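Long-range contacts in tetratricopeptide TPR_2 repeat protein (Thermobaculum terrenum, PDB 5DJS), which is of unknown function but joins tetratricopeptide repeats to a GT-B-type fold of glycosyl transferase family 41, with UDP bound in the model: residues Lys10-His15 with Trp33-Ile38; Val177-Glu182 with Asp205-Arg210; Ala255-Pro260 with Thr274-Met279; Leu347-Lys352 with Glu466-Ile471. The protein carries 1 engineered substitution. All coordinates share one frame; numbering follows the deposited sequence.

How the interactions relate
Followed from the N terminus, the four contacts close one after another; none crosses another or encloses it. Interaction 1 closes a short hairpin between helices 5-21 and 25-38 at the N-terminal end of the helical array. Interaction 2 joins helix 176-187 to the start of helix 206-214 in the first parallel-sheet unit. In the same unit, with its centre about 25 Å from that of interaction 2, interaction 3 ties the end of helix 253-257 to the loop before strand 281-285. Interaction 4 closes the longest loop, 113 residues, and packs helix 344-356 against helix 465-477 in the second sheet unit, with its centre about 36 Å from that of interaction 2.

Interaction 1 (Lys10-His15 with Trp33-Ile38)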
loop_
_atom_site.group_PDB
_atom_site.type_symbol
_atom_site.label_atom_id
_atom_site.label_comp_id
_atom_site.label_asym_id
_atom_site.label_seq_id
_atom_site.Cartn_x
_atom_site.Cartn_y
_atom_site.Cartn_z
ATOM N N LYS A 10 26.619 -22.737 8.195
ATOM C CA LYS A 10 25.992 -22.945 6.877
ATOM C C LYS A 10 24.619 -23.625 6.950
ATOM O O LYS A 10 23.686 -23.221 6.247
ATOM C CB LYS A 10 26.910 -23.756 5.965
ATOM C CG LYS A 10 26.625 -23.556 4.490
ATOM C CD LYS A 10 27.456 -24.496 3.638
ATOM C CE LYS A 10 27.331 -24.145 2.163
ATOM N NZ LYS A 10 27.316 -25.373 1.331
ATOM N N ALA A 11 24.511 -24.645 7.800
ATOM C CA ALA A 11 23.233 -25.336 8.058
ATOM C C ALA A 11 22.193 -24.439 8.762
ATOM O O ALA A 11 20.998 -24.497 8.454
ATOM C CB ALA A 11 23.471 -26.606 8.872
ATOM N N LEU A 12 22.653 -23.632 9.717
ATOM C CA LEU A 12 21.805 -22.624 10.358
ATOM C C LEU A 12 21.373 -21.541 9.370
ATOM O O LEU A 12 20.233 -21.079 9.420
ATOM C CB LEU A 12 22.525 -21.985 11.550
ATOM C CG LEU A 12 22.698 -22.891 12.771
ATOM C CD1 LEU A 12 23.816 -22.378 13.670
ATOM C CD2 LEU A 12 21.394 -23.011 13.550
ATOM N N LEU A 13 22.276 -21.161 8.469
ATOM C CA LEU A 13 22.028 -20.056 7.536
ATOM C C LEU A 13 21.039 -20.427 6.417
ATOM O O LEU A 13 20.211 -19.601 6.025
ATOM C CB LEU A 13 23.348 -19.520 6.962
ATOM C CG LEU A 13 23.582 -18.002 6.881
ATOM C CD1 LEU A 13 23.080 -17.219 8.093
ATOM C CD2 LEU A 13 25.074 -17.730 6.679
ATOM N N SER A 14 21.111 -21.660 5.920
ATOM C CA SER A 14 20.121 -22.159 4.955
ATOM C C SER A 14 18.783 -22.476 5.628
ATOM O O SER A 14 17.732 -22.218 5.043
ATOM C CB SER A 14 20.640 -23.387 4.212
ATOM O OG SER A 14 21.198 -24.315 5.117
ATOM N N HIS A 15 18.825 -23.036 6.840
ATOM C CA HIS A 15 17.610 -23.244 7.650
ATOM C C HIS A 15 16.880 -21.919 7.906
ATOM O O HIS A 15 15.650 -21.858 7.839
ATOM C CB HIS A 15 17.950 -23.945 8.981
ATOM C CG HIS A 15 16.788 -24.075 9.927
ATOM N ND1 HIS A 15 16.718 -23.383 11.118
ATOM C CD2 HIS A 15 15.656 -24.818 9.859
ATOM C CE1 HIS A 15 15.593 -23.691 11.741
ATOM N NE2 HIS A 15 14.931 -24.559 10.998
ATOM N N TRP A 33 20.301 -15.642 15.409
ATOM C CA TRP A 33 20.996 -15.382 16.679
ATOM C C TRP A 33 22.041 -16.455 16.960
ATOM O O TRP A 33 23.145 -16.125 17.396
ATOM C CB TRP A 33 20.021 -15.240 17.872
ATOM C CG TRP A 33 19.272 -13.920 17.879
ATOM C CD1 TRP A 33 17.923 -13.748 17.801
ATOM C CD2 TRP A 33 19.841 -12.598 17.941
ATOM N NE1 TRP A 33 17.609 -12.402 17.819
ATOM C CE2 TRP A 33 18.765 -11.677 17.904
ATOM C CE3 TRP A 33 21.152 -12.104 18.029
ATOM C CZ2 TRP A 33 18.958 -10.293 17.950
ATOM C CZ3 TRP A 33 21.344 -10.725 18.072
ATOM C CH2 TRP A 33 20.249 -9.835 18.035
ATOM N N ARG A 34 21.701 -17.720 16.687
ATOM C CA ARG A 34 22.645 -18.844 16.865
ATOM C C ARG A 34 23.917 -18.693 16.027
ATOM O O ARG A 34 24.988 -19.110 16.460
ATOM C CB ARG A 34 21.975 -20.207 16.582
ATOM C CG ARG A 34 21.141 -20.743 17.738
ATOM C CD ARG A 34 20.914 -22.249 17.664
ATOM N NE ARG A 34 20.107 -22.706 18.801
ATOM C CZ ARG A 34 18.768 -22.712 18.867
ATOM N NH1 ARG A 34 18.006 -22.305 17.847
ATOM N NH2 ARG A 34 18.173 -23.142 19.979
ATOM N N VAL A 35 23.797 -18.088 14.848
ATOM C CA VAL A 35 24.952 -17.775 14.005
ATOM C C VAL A 35 25.808 -16.667 14.629
ATOM O O VAL A 35 27.038 -16.746 14.610
ATOM C CB VAL A 35 24.514 -17.356 12.581
ATOM C CG1 VAL A 35 25.699 -16.857 11.752
ATOM C CG2 VAL A 35 23.839 -18.520 11.869
ATOM N N LEU A 36 25.162 -15.629 15.159
ATOM C CA LEU A 36 25.877 -14.505 15.778
ATOM C C LEU A 36 26.521 -14.841 17.129
ATOM O O LEU A 36 27.472 -14.166 17.522
ATOM C CB LEU A 36 24.959 -13.286 15.921
ATOM C CG LEU A 36 24.401 -12.721 14.609
ATOM C CD1 LEU A 36 23.364 -11.654 14.894
ATOM C CD2 LEU A 36 25.480 -12.174 13.685
ATOM N N GLN A 37 26.009 -15.856 17.835
ATOM C CA GLN A 37 26.671 -16.371 19.046
ATOM C C GLN A 37 28.028 -16.990 18.715
ATOM O O GLN A 37 28.979 -16.848 19.483
ATOM C CB GLN A 37 25.815 -17.422 19.759
ATOM C CG GLN A 37 24.538 -16.884 20.385
ATOM C CD GLN A 37 23.603 -17.994 20.856
ATOM O OE1 GLN A 37 24.054 -19.085 21.231
ATOM N NE2 GLN A 37 22.298 -17.726 20.842
ATOM N N ILE A 38 28.095 -17.687 17.580
ATOM C CA ILE A 38 29.314 -18.353 17.125
ATOM C C ILE A 38 30.221 -17.346 16.423
ATOM O O ILE A 38 31.423 -17.307 16.681
ATOM C CB ILE A 38 29.003 -19.518 16.152
ATOM C CG1 ILE A 38 28.127 -20.586 16.831
ATOM C CG2 ILE A 38 30.294 -20.162 15.643
ATOM C CD1 ILE A 38 27.416 -21.519 15.869
#
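Leu12 meets Val35 where the two backbones come closest, their CA atoms 6.8 Å apart, and this pair forms the middle of a small apolar seam. The first touch along 10-15 is made by the root of the Leu12 side chain: its CB rests on Val35 CG2 at 3.7 Å. With Leu12 CG anti to the carbonyl carbon (chi1 -71°), the branched end is directed to Arg34 and Ile38. Leu12 CD1 and CD2 both lie against the aliphatic start of Arg34, with CD1 4.1 Å from Arg34 CB, and the two side chains cross at about a right angle. The rest of Arg34 then runs away from helix 5-21 as an extended chain. Leu12 CD1 also approaches Ile38 CD1, at 4.3 Å. One residue on, Leu13 leaves its helix to one flank, yet its CD1 swings back to within 4.1 Å of Val35 CG2, the same methyl that takes Leu12 CB. One methyl is thus touched by two successive leucines, and no hydrogen bond spans the interface. The segment axes pass 9.6 Å apart at 154°, close to antiparallel, which defines a helical hairpin at the N-terminal end of the helical array. Next along the chain comes helix 43-56, which is touched by Leu13 at Glu44 and by Leu36 at Leu46 and Leu49, while Val35 and Ile38 pack back onto Ile9 of helix 5-21.

Interaction 2 (Val177-Glu182 with Asp205-Arg210)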
loop_
_atom_site.group_PDB
_atom_site.type_symbol
_atom_site.label_atom_id
_atom_site.label_comp_id
_atom_site.label_asym_id
_atom_site.label_seq_id
_atom_site.Cartn_x
_atom_site.Cartn_y
_atom_site.Cartn_z
ATOM N N VAL A 177 -5.280 -4.708 0.750
ATOM C CA VAL A 177 -5.612 -5.524 -0.428
ATOM C C VAL A 177 -6.714 -6.524 -0.107
ATOM O O VAL A 177 -7.796 -6.460 -0.686
ATOM C CB VAL A 177 -4.372 -6.252 -1.017
ATOM C CG1 VAL A 177 -4.766 -7.353 -1.995
ATOM C CG2 VAL A 177 -3.442 -5.248 -1.700
ATOM N N GLY A 178 -6.441 -7.430 0.827
ATOM C CA GLY A 178 -7.440 -8.394 1.289
ATOM C C GLY A 178 -8.746 -7.801 1.822
ATOM O O GLY A 178 -9.821 -8.384 1.625
ATOM N N TYR A 179 -8.655 -6.654 2.498
ATOM C CA TYR A 179 -9.835 -5.996 3.072
ATOM C C TYR A 179 -10.802 -5.515 1.992
ATOM O O TYR A 179 -12.007 -5.699 2.123
ATOM C CB TYR A 179 -9.445 -4.819 4.001
ATOM C CG TYR A 179 -8.691 -5.205 5.277
ATOM C CD1 TYR A 179 -9.023 -6.361 6.003
ATOM C CD2 TYR A 179 -7.670 -4.394 5.780
ATOM C CE1 TYR A 179 -8.349 -6.706 7.166
ATOM C CE2 TYR A 179 -6.988 -4.736 6.942
ATOM C CZ TYR A 179 -7.332 -5.893 7.630
ATOM O OH TYR A 179 -6.659 -6.247 8.781
ATOM N N PHE A 180 -10.266 -4.910 0.933
ATOM C CA PHE A 180 -11.079 -4.420 -0.192
ATOM C C PHE A 180 -11.428 -5.488 -1.239
ATOM O O PHE A 180 -12.384 -5.311 -2.001
ATOM C CB PHE A 180 -10.378 -3.262 -0.892
ATOM C CG PHE A 180 -10.322 -1.998 -0.079
ATOM C CD1 PHE A 180 -11.485 -1.300 0.220
ATOM C CD2 PHE A 180 -9.099 -1.478 0.356
ATOM C CE1 PHE A 180 -11.438 -0.128 0.955
ATOM C CE2 PHE A 180 -9.049 -0.304 1.095
ATOM C CZ PHE A 180 -10.218 0.374 1.388
ATOM N N LEU A 181 -10.657 -6.572 -1.304
ATOM C CA LEU A 181 -10.948 -7.645 -2.253
ATOM C C LEU A 181 -12.097 -8.523 -1.772
ATOM O O LEU A 181 -12.928 -8.930 -2.579
ATOM C CB LEU A 181 -9.714 -8.513 -2.523
ATOM C CG LEU A 181 -9.890 -9.597 -3.595
ATOM C CD1 LEU A 181 -10.142 -8.975 -4.962
ATOM C CD2 LEU A 181 -8.676 -10.510 -3.634
ATOM N N GLU A 182 -12.130 -8.829 -0.474
ATOM C CA GLU A 182 -13.194 -9.672 0.116
ATOM C C GLU A 182 -14.632 -9.344 -0.351
ATOM O O GLU A 182 -15.329 -10.240 -0.828
ATOM C CB GLU A 182 -13.112 -9.673 1.653
ATOM C CG GLU A 182 -14.221 -10.476 2.321
ATOM C CD GLU A 182 -13.955 -10.790 3.779
ATOM O OE1 GLU A 182 -14.527 -11.787 4.263
ATOM O OE2 GLU A 182 -13.198 -10.054 4.449
ATOM N N ASP A 205 -3.806 -16.336 7.008
ATOM C CA ASP A 205 -4.572 -16.031 8.228
ATOM C C ASP A 205 -6.083 -16.219 8.010
ATOM O O ASP A 205 -6.504 -16.662 6.950
ATOM C CB ASP A 205 -4.228 -14.611 8.726
ATOM C CG ASP A 205 -4.574 -13.504 7.718
ATOM O OD1 ASP A 205 -5.482 -13.673 6.877
ATOM O OD2 ASP A 205 -3.931 -12.434 7.792
ATOM N N ALA A 206 -6.892 -15.890 9.012
ATOM C CA ALA A 206 -8.359 -15.989 8.908
ATOM C C ALA A 206 -8.968 -15.378 7.628
ATOM O O ALA A 206 -9.921 -15.931 7.079
ATOM C CB ALA A 206 -9.013 -15.366 10.139
ATOM N N LEU A 207 -8.436 -14.245 7.165
ATOM C CA LEU A 207 -8.968 -13.586 5.963
ATOM C C LEU A 207 -8.643 -14.368 4.673
ATOM O O LEU A 207 -9.465 -14.408 3.755
ATOM C CB LEU A 207 -8.467 -12.139 5.863
ATOM C CG LEU A 207 -8.920 -11.292 4.665
ATOM C CD1 LEU A 207 -10.397 -11.431 4.352
ATOM C CD2 LEU A 207 -8.638 -9.819 4.905
ATOM N N THR A 208 -7.464 -14.994 4.606
ATOM C CA THR A 208 -7.099 -15.796 3.428
ATOM C C THR A 208 -8.015 -17.020 3.349
ATOM O O THR A 208 -8.460 -17.392 2.265
ATOM C CB THR A 208 -5.605 -16.239 3.389
ATOM O OG1 THR A 208 -5.370 -17.303 4.313
ATOM C CG2 THR A 208 -4.692 -15.105 3.719
ATOM N N ASP A 209 -8.298 -17.621 4.504
ATOM C CA ASP A 209 -9.267 -18.717 4.606
ATOM C C ASP A 209 -10.632 -18.298 4.059
ATOM O O ASP A 209 -11.267 -19.067 3.320
ATOM C CB ASP A 209 -9.408 -19.222 6.051
ATOM C CG ASP A 209 -8.118 -19.841 6.603
ATOM O OD1 ASP A 209 -7.188 -20.150 5.824
ATOM O OD2 ASP A 209 -8.038 -20.018 7.835
ATOM N N ARG A 210 -11.062 -17.084 4.396
ATOM C CA ARG A 210 -12.306 -16.529 3.842
ATOM C C ARG A 210 -12.216 -16.283 2.325
ATOM O O ARG A 210 -13.131 -16.650 1.580
ATOM C CB ARG A 210 -12.747 -15.255 4.591
ATOM C CG ARG A 210 -13.584 -15.543 5.837
ATOM C CD ARG A 210 -14.034 -14.280 6.567
ATOM N NE ARG A 210 -13.064 -13.846 7.588
ATOM C CZ ARG A 210 -12.519 -12.632 7.711
ATOM N NH1 ARG A 210 -12.819 -11.621 6.890
ATOM N NH2 ARG A 210 -11.657 -12.419 8.700
#
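Glu182 and Arg210 form a salt bridge in which a single guanidinium nitrogen faces both carboxylate oxygens: Arg210 NH1 lies 2.9 Å from Glu182 OE2. The hydrogen bond itself goes from Arg210 NH1 to Glu182 OE1, 3.1 Å with an N-H...O angle of 166°, and uses the syn lone pair. The carboxylate and guanidinium planes are nearly coplanar, 26° apart, and Glu182 OE1 lies close to the guanidinium plane, at its edge. Beside this bridge Leu207 fills the space between the helices. Its CD2 approaches Tyr179 CD1 at 3.6 Å and packs on the backbone of Gly178 at 3.7 Å from the carbonyl carbon C, where no side chain intervenes. Helix 176-187 is the crossover between the parallel strands 163-169 and 193-199 of a Rossmann-like sheet, and helix 206-214 follows the second of these strands; the segment axes diverge by 31°. Further out, Leu207 is set by its position in the first turn of its helix, where Asp205 is the N-cap: Asp205 OD1 accepts from Thr208 N at 3.3 Å, with a weaker bond from Leu207 N. Asp205 OD2 takes Cys174 N. Tyr179, about 4 Å from the bound UDP, makes a cation-pi contact with Arg400.

Interaction 3 (Ala255-Pro260 with Thr274-Met279); sequences AFARRP and TGMRAM
Phe256 and Met279 make a Met-aromatic contact between a loop of the Rossmann-like sheet unit, the one joining strands 263-266 and 281-285, and the end of helix 253-257. Met279 SD lies 5.0 Å from the centroid of the Phe256 ring, 51° off the ring normal, an oblique approach. Its methyl comes closer, with Met279 CE 3.6 Å from Phe256 CD2. Met279 CG leaves anti to its own N (chi1 -161°), and two bends, at chi2 and chi3, turn the methyl back toward the phenylalanine. Met276 is built differently. It runs out extended and bends only at its last torsion (chi3 67°), laying CE on the backbone of the helix end, 3.7 Å from Ala257 CA. Ala278 brings its CB near the carbonyl oxygens of Phe256 and Ala257, 3.4 Å from Phe256 O. Gln264 NE2 binds both Phe256 O and Ala278 O, so one amide bridges the two segments. Arg259, where the chain leaves the helix with positive phi, sends an extended side chain across the loop. Its NH1 is hydrogen-bonded to Pro149 O and its NH2 forms a salt bridge with Asp280, and one face of its guanidinium lies against the loop backbone, with Ala278 CA 3.6 Å above the guanidinium plane and displaced toward its rim.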
loop_
_atom_site.group_PDB
_atom_site.type_symbol
_atom_site.label_atom_id
_atom_site.label_comp_id
_atom_site.label_asym_id
_atom_site.label_seq_id
_atom_site.Cartn_x
_atom_site.Cartn_y
_atom_site.Cartn_z
ATOM N N ALA A 255 5.242 -12.216 -14.824
ATOM C CA ALA A 255 4.226 -13.087 -15.387
ATOM C C ALA A 255 3.268 -12.265 -16.275
ATOM O O ALA A 255 3.001 -12.646 -17.416
ATOM C CB ALA A 255 3.478 -13.824 -14.284
ATOM N N PHE A 256 2.795 -11.123 -15.767
ATOM C CA PHE A 256 1.978 -10.182 -16.573
ATOM C C PHE A 256 2.712 -9.711 -17.820
ATOM O O PHE A 256 2.101 -9.477 -18.849
ATOM C CB PHE A 256 1.566 -8.934 -15.769
ATOM C CG PHE A 256 0.385 -9.151 -14.866
ATOM C CD1 PHE A 256 0.534 -9.809 -13.644
ATOM C CD2 PHE A 256 -0.872 -8.702 -15.233
ATOM C CE1 PHE A 256 -0.542 -10.017 -12.809
ATOM C CE2 PHE A 256 -1.960 -8.907 -14.401
ATOM C CZ PHE A 256 -1.791 -9.562 -13.187
ATOM N N ALA A 257 4.022 -9.553 -17.711
ATOM C CA ALA A 257 4.841 -9.062 -18.807
ATOM C C ALA A 257 4.711 -9.913 -20.066
ATOM O O ALA A 257 4.806 -9.385 -21.164
ATOM C CB ALA A 257 6.299 -8.970 -18.374
ATOM N N ARG A 258 4.473 -11.216 -19.894
ATOM C CA ARG A 258 4.348 -12.161 -21.017
ATOM C C ARG A 258 2.971 -12.202 -21.707
ATOM O O ARG A 258 2.817 -12.911 -22.698
ATOM C CB ARG A 258 4.748 -13.566 -20.550
ATOM C CG ARG A 258 6.228 -13.844 -20.714
ATOM C CD ARG A 258 6.695 -14.971 -19.807
ATOM N NE ARG A 258 7.374 -14.411 -18.642
ATOM C CZ ARG A 258 8.584 -14.753 -18.195
ATOM N NH1 ARG A 258 9.305 -15.717 -18.777
ATOM N NH2 ARG A 258 9.074 -14.130 -17.122
ATOM N N ARG A 259 2.003 -11.422 -21.214
ATOM C CA ARG A 259 0.606 -11.446 -21.684
ATOM C C ARG A 259 -0.057 -12.832 -21.656
ATOM O O ARG A 259 -0.552 -13.288 -22.679
ATOM C CB ARG A 259 0.467 -10.831 -23.091
ATOM C CG ARG A 259 0.693 -9.340 -23.126
ATOM C CD ARG A 259 -0.060 -8.679 -24.256
ATOM N NE ARG A 259 -0.413 -7.304 -23.897
ATOM C CZ ARG A 259 0.086 -6.191 -24.440
ATOM N NH1 ARG A 259 0.993 -6.224 -25.419
ATOM N NH2 ARG A 259 -0.345 -5.010 -24.004
ATOM N N PRO A 260 -0.090 -13.500 -20.484
ATOM C CA PRO A 260 -0.802 -14.789 -20.398
ATOM C C PRO A 260 -2.319 -14.676 -20.578
ATOM O O PRO A 260 -2.981 -15.683 -20.870
ATOM C CB PRO A 260 -0.451 -15.295 -18.993
ATOM C CG PRO A 260 -0.071 -14.069 -18.238
ATOM C CD PRO A 260 0.623 -13.200 -19.235
ATOM N N THR A 274 2.365 1.216 -13.771
ATOM C CA THR A 274 3.367 0.154 -13.710
ATOM C C THR A 274 4.557 0.449 -14.632
ATOM O O THR A 274 5.642 -0.108 -14.442
ATOM C CB THR A 274 2.788 -1.196 -14.158
ATOM O OG1 THR A 274 2.202 -1.062 -15.469
ATOM C CG2 THR A 274 1.746 -1.698 -13.155
ATOM N N GLY A 275 4.317 1.281 -15.654
ATOM C CA GLY A 275 5.293 1.602 -16.670
ATOM C C GLY A 275 5.281 0.644 -17.848
ATOM O O GLY A 275 5.960 0.910 -18.857
ATOM N N MET A 276 4.497 -0.437 -17.746
ATOM C CA MET A 276 4.584 -1.575 -18.665
ATOM C C MET A 276 3.678 -1.411 -19.886
ATOM O O MET A 276 2.572 -0.894 -19.766
ATOM C CB MET A 276 4.185 -2.863 -17.938
ATOM C CG MET A 276 5.083 -3.239 -16.780
ATOM S SD MET A 276 4.389 -4.557 -15.762
ATOM C CE MET A 276 4.431 -5.938 -16.900
ATOM N N ARG A 277 4.146 -1.887 -21.045
ATOM C CA ARG A 277 3.291 -2.083 -22.234
ATOM C C ARG A 277 2.264 -3.191 -21.999
ATOM O O ARG A 277 1.117 -3.066 -22.431
ATOM C CB ARG A 277 4.116 -2.480 -23.468
ATOM C CG ARG A 277 5.006 -1.400 -24.054
ATOM C CD ARG A 277 5.758 -1.926 -25.273
ATOM N NE ARG A 277 5.238 -1.366 -26.523
ATOM C CZ ARG A 277 5.661 -0.234 -27.109
ATOM N NH1 ARG A 277 6.640 0.510 -26.580
ATOM N NH2 ARG A 277 5.099 0.165 -28.252
ATOM N N ALA A 278 2.696 -4.269 -21.332
ATOM C CA ALA A 278 1.857 -5.449 -21.060
ATOM C C ALA A 278 0.607 -5.214 -20.198
ATOM O O ALA A 278 -0.327 -6.029 -20.235
ATOM C CB ALA A 278 2.693 -6.549 -20.426
ATOM N N MET A 279 0.587 -4.135 -19.414
ATOM C CA MET A 279 -0.603 -3.786 -18.637
ATOM C C MET A 279 -1.530 -2.919 -19.496
ATOM O O MET A 279 -1.161 -1.830 -19.939
ATOM C CB MET A 279 -0.214 -3.078 -17.345
ATOM C CG MET A 279 -1.294 -3.090 -16.274
ATOM S SD MET A 279 -1.691 -4.722 -15.592
ATOM C CE MET A 279 -0.151 -5.188 -14.794
#

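Interaction 4 (Leu347-Lys352 with Glu466-Ile471)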
loop_
_atom_site.group_PDB
_atom_site.type_symbol
_atom_site.label_atom_id
_atom_site.label_comp_id
_atom_site.label_asym_id
_atom_site.label_seq_id
_atom_site.Cartn_x
_atom_site.Cartn_y
_atom_site.Cartn_z
ATOM N N LEU A 347 4.404 17.879 8.250
ATOM C CA LEU A 347 4.825 18.418 9.550
ATOM C C LEU A 347 4.815 19.951 9.623
ATOM O O LEU A 347 4.429 20.497 10.645
ATOM C CB LEU A 347 6.209 17.873 9.945
ATOM C CG LEU A 347 6.355 16.601 10.808
ATOM C CD1 LEU A 347 5.052 15.889 11.137
ATOM C CD2 LEU A 347 7.347 15.632 10.180
ATOM N N ASP A 348 5.209 20.632 8.547
ATOM C CA ASP A 348 5.118 22.097 8.490
ATOM C C ASP A 348 3.671 22.576 8.700
ATOM O O ASP A 348 3.430 23.507 9.472
ATOM C CB ASP A 348 5.659 22.645 7.151
ATOM C CG ASP A 348 7.198 22.523 7.006
ATOM O OD1 ASP A 348 7.921 22.240 7.991
ATOM O OD2 ASP A 348 7.693 22.727 5.880
ATOM N N LEU A 349 2.721 21.923 8.027
ATOM C CA LEU A 349 1.298 22.279 8.125
ATOM C C LEU A 349 0.691 21.927 9.475
ATOM O O LEU A 349 -0.025 22.735 10.069
ATOM C CB LEU A 349 0.485 21.586 7.023
ATOM C CG LEU A 349 0.840 21.849 5.558
ATOM C CD1 LEU A 349 -0.306 21.392 4.654
ATOM C CD2 LEU A 349 1.190 23.313 5.280
ATOM N N TRP A 350 0.963 20.713 9.946
ATOM C CA TRP A 350 0.453 20.263 11.247
ATOM C C TRP A 350 0.930 21.144 12.407
ATOM O O TRP A 350 0.196 21.346 13.378
ATOM C CB TRP A 350 0.817 18.797 11.520
ATOM C CG TRP A 350 0.138 17.799 10.615
ATOM C CD1 TRP A 350 -0.847 18.038 9.692
ATOM C CD2 TRP A 350 0.385 16.395 10.576
ATOM N NE1 TRP A 350 -1.210 16.872 9.070
ATOM C CE2 TRP A 350 -0.474 15.843 9.596
ATOM C CE3 TRP A 350 1.268 15.546 11.259
ATOM C CZ2 TRP A 350 -0.482 14.474 9.286
ATOM C CZ3 TRP A 350 1.258 14.184 10.955
ATOM C CH2 TRP A 350 0.389 13.664 9.974
ATOM N N ALA A 351 2.150 21.664 12.292
ATOM C CA ALA A 351 2.686 22.605 13.268
ATOM C C ALA A 351 1.898 23.912 13.262
ATOM O O ALA A 351 1.513 24.398 14.325
ATOM C CB ALA A 351 4.160 22.874 13.000
ATOM N N LYS A 352 1.652 24.464 12.072
ATOM C CA LYS A 352 0.900 25.723 11.929
ATOM C C LYS A 352 -0.529 25.647 12.470
ATOM O O LYS A 352 -1.016 26.604 13.074
ATOM C CB LYS A 352 0.885 26.192 10.471
ATOM C CG LYS A 352 2.229 26.735 10.014
ATOM C CD LYS A 352 2.206 27.167 8.562
ATOM C CE LYS A 352 3.597 27.582 8.105
ATOM N NZ LYS A 352 3.608 27.909 6.654
ATOM N N GLU A 466 -2.526 26.225 2.410
ATOM C CA GLU A 466 -3.068 27.174 3.381
ATOM C C GLU A 466 -4.583 26.966 3.554
ATOM O O GLU A 466 -5.125 27.241 4.626
ATOM C CB GLU A 466 -2.667 28.624 3.039
ATOM C CG GLU A 466 -3.666 29.435 2.224
ATOM C CD GLU A 466 -3.080 30.722 1.663
ATOM O OE1 GLU A 466 -3.857 31.541 1.126
ATOM O OE2 GLU A 466 -1.847 30.920 1.752
ATOM N N GLU A 467 -5.253 26.464 2.512
ATOM C CA GLU A 467 -6.664 26.063 2.608
ATOM C C GLU A 467 -6.830 24.804 3.468
ATOM O O GLU A 467 -7.844 24.643 4.149
ATOM C CB GLU A 467 -7.263 25.852 1.207
ATOM C CG GLU A 467 -8.767 25.580 1.186
ATOM C CD GLU A 467 -9.360 25.483 -0.218
ATOM O OE1 GLU A 467 -8.627 25.668 -1.220
ATOM O OE2 GLU A 467 -10.580 25.219 -0.315
ATOM N N TYR A 468 -5.844 23.909 3.407
ATOM C CA TYR A 468 -5.787 22.716 4.266
ATOM C C TYR A 468 -5.837 23.130 5.729
ATOM O O TYR A 468 -6.637 22.594 6.492
ATOM C CB TYR A 468 -4.504 21.924 3.980
ATOM C CG TYR A 468 -4.265 20.649 4.779
ATOM C CD1 TYR A 468 -3.776 20.687 6.089
ATOM C CD2 TYR A 468 -4.448 19.397 4.193
ATOM C CE1 TYR A 468 -3.520 19.518 6.794
ATOM C CE2 TYR A 468 -4.198 18.223 4.896
ATOM C CZ TYR A 468 -3.734 18.287 6.188
ATOM O OH TYR A 468 -3.497 17.125 6.872
ATOM N N ILE A 469 -4.990 24.096 6.091
ATOM C CA ILE A 469 -4.918 24.630 7.459
ATOM C C ILE A 469 -6.276 25.213 7.876
ATOM O O ILE A 469 -6.815 24.833 8.920
ATOM C CB ILE A 469 -3.810 25.712 7.597
ATOM C CG1 ILE A 469 -2.415 25.093 7.412
ATOM C CG2 ILE A 469 -3.862 26.385 8.965
ATOM C CD1 ILE A 469 -1.320 26.095 7.096
ATOM N N ASP A 470 -6.817 26.112 7.044
ATOM C CA ASP A 470 -8.091 26.815 7.314
ATOM C C ASP A 470 -9.262 25.872 7.585
ATOM O O ASP A 470 -10.064 26.126 8.488
ATOM C CB ASP A 470 -8.473 27.748 6.154
ATOM C CG ASP A 470 -7.555 28.950 6.029
ATOM O OD1 ASP A 470 -6.661 29.143 6.877
ATOM O OD2 ASP A 470 -7.720 29.712 5.061
ATOM N N ILE A 471 -9.354 24.795 6.806
ATOM C CA ILE A 471 -10.405 23.792 7.004
ATOM C C ILE A 471 -10.239 23.096 8.361
ATOM O O ILE A 471 -11.225 22.898 9.071
ATOM C CB ILE A 471 -10.470 22.781 5.830
ATOM C CG1 ILE A 471 -10.967 23.500 4.565
ATOM C CG2 ILE A 471 -11.408 21.618 6.149
ATOM C CD1 ILE A 471 -10.764 22.744 3.267
#
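Leu349 sits over one face of the Tyr468 ring in a CH-pi contact, the apolar centre of a helix pair in the second Rossmann-like unit of the GT-B fold. Leu349 CD1 stands 4.2 Å from the ring centroid, 28° off the normal, which places the methyl above the face. The other branch serves the neighbouring residue: Leu349 CD2 lies 4.2 Å from Ile469 CD1. The backbones come closest at these residues, with Leu349 CA and Ile469 CA 6.7 Å apart, and the segment axes run 9.8 Å apart at 37°, roughly parallel. Outward on the solvent side, Lys352 lays its aliphatic part along Ile469 CD1, reached from both Lys352 CB and Lys352 CD at 4.0 Å, before the extended chain carries the amine away from the interface. On the other flank the contact turns inward. Helix 344-356 is the crossover between strands 332-335 and 361-365, and Trp350 packs on Leu362 and Leu364 of the latter; Leu414 of strand 412-414 is touched by both Trp350 and Tyr468. The two aromatic side chains converge on this sheet. Tyr468 gets there because its CG stands anti to the backbone N, and it carries its hydroxyl to the indole. That hydroxyl is also hydrogen-bonded to Asp415 O, so two partners fix the phenol's polar end. Trp350 NE1 donates to Tyr468 OH over 3.2 Å, nearly straight at 166°, with the oxygen in the plane of the indole.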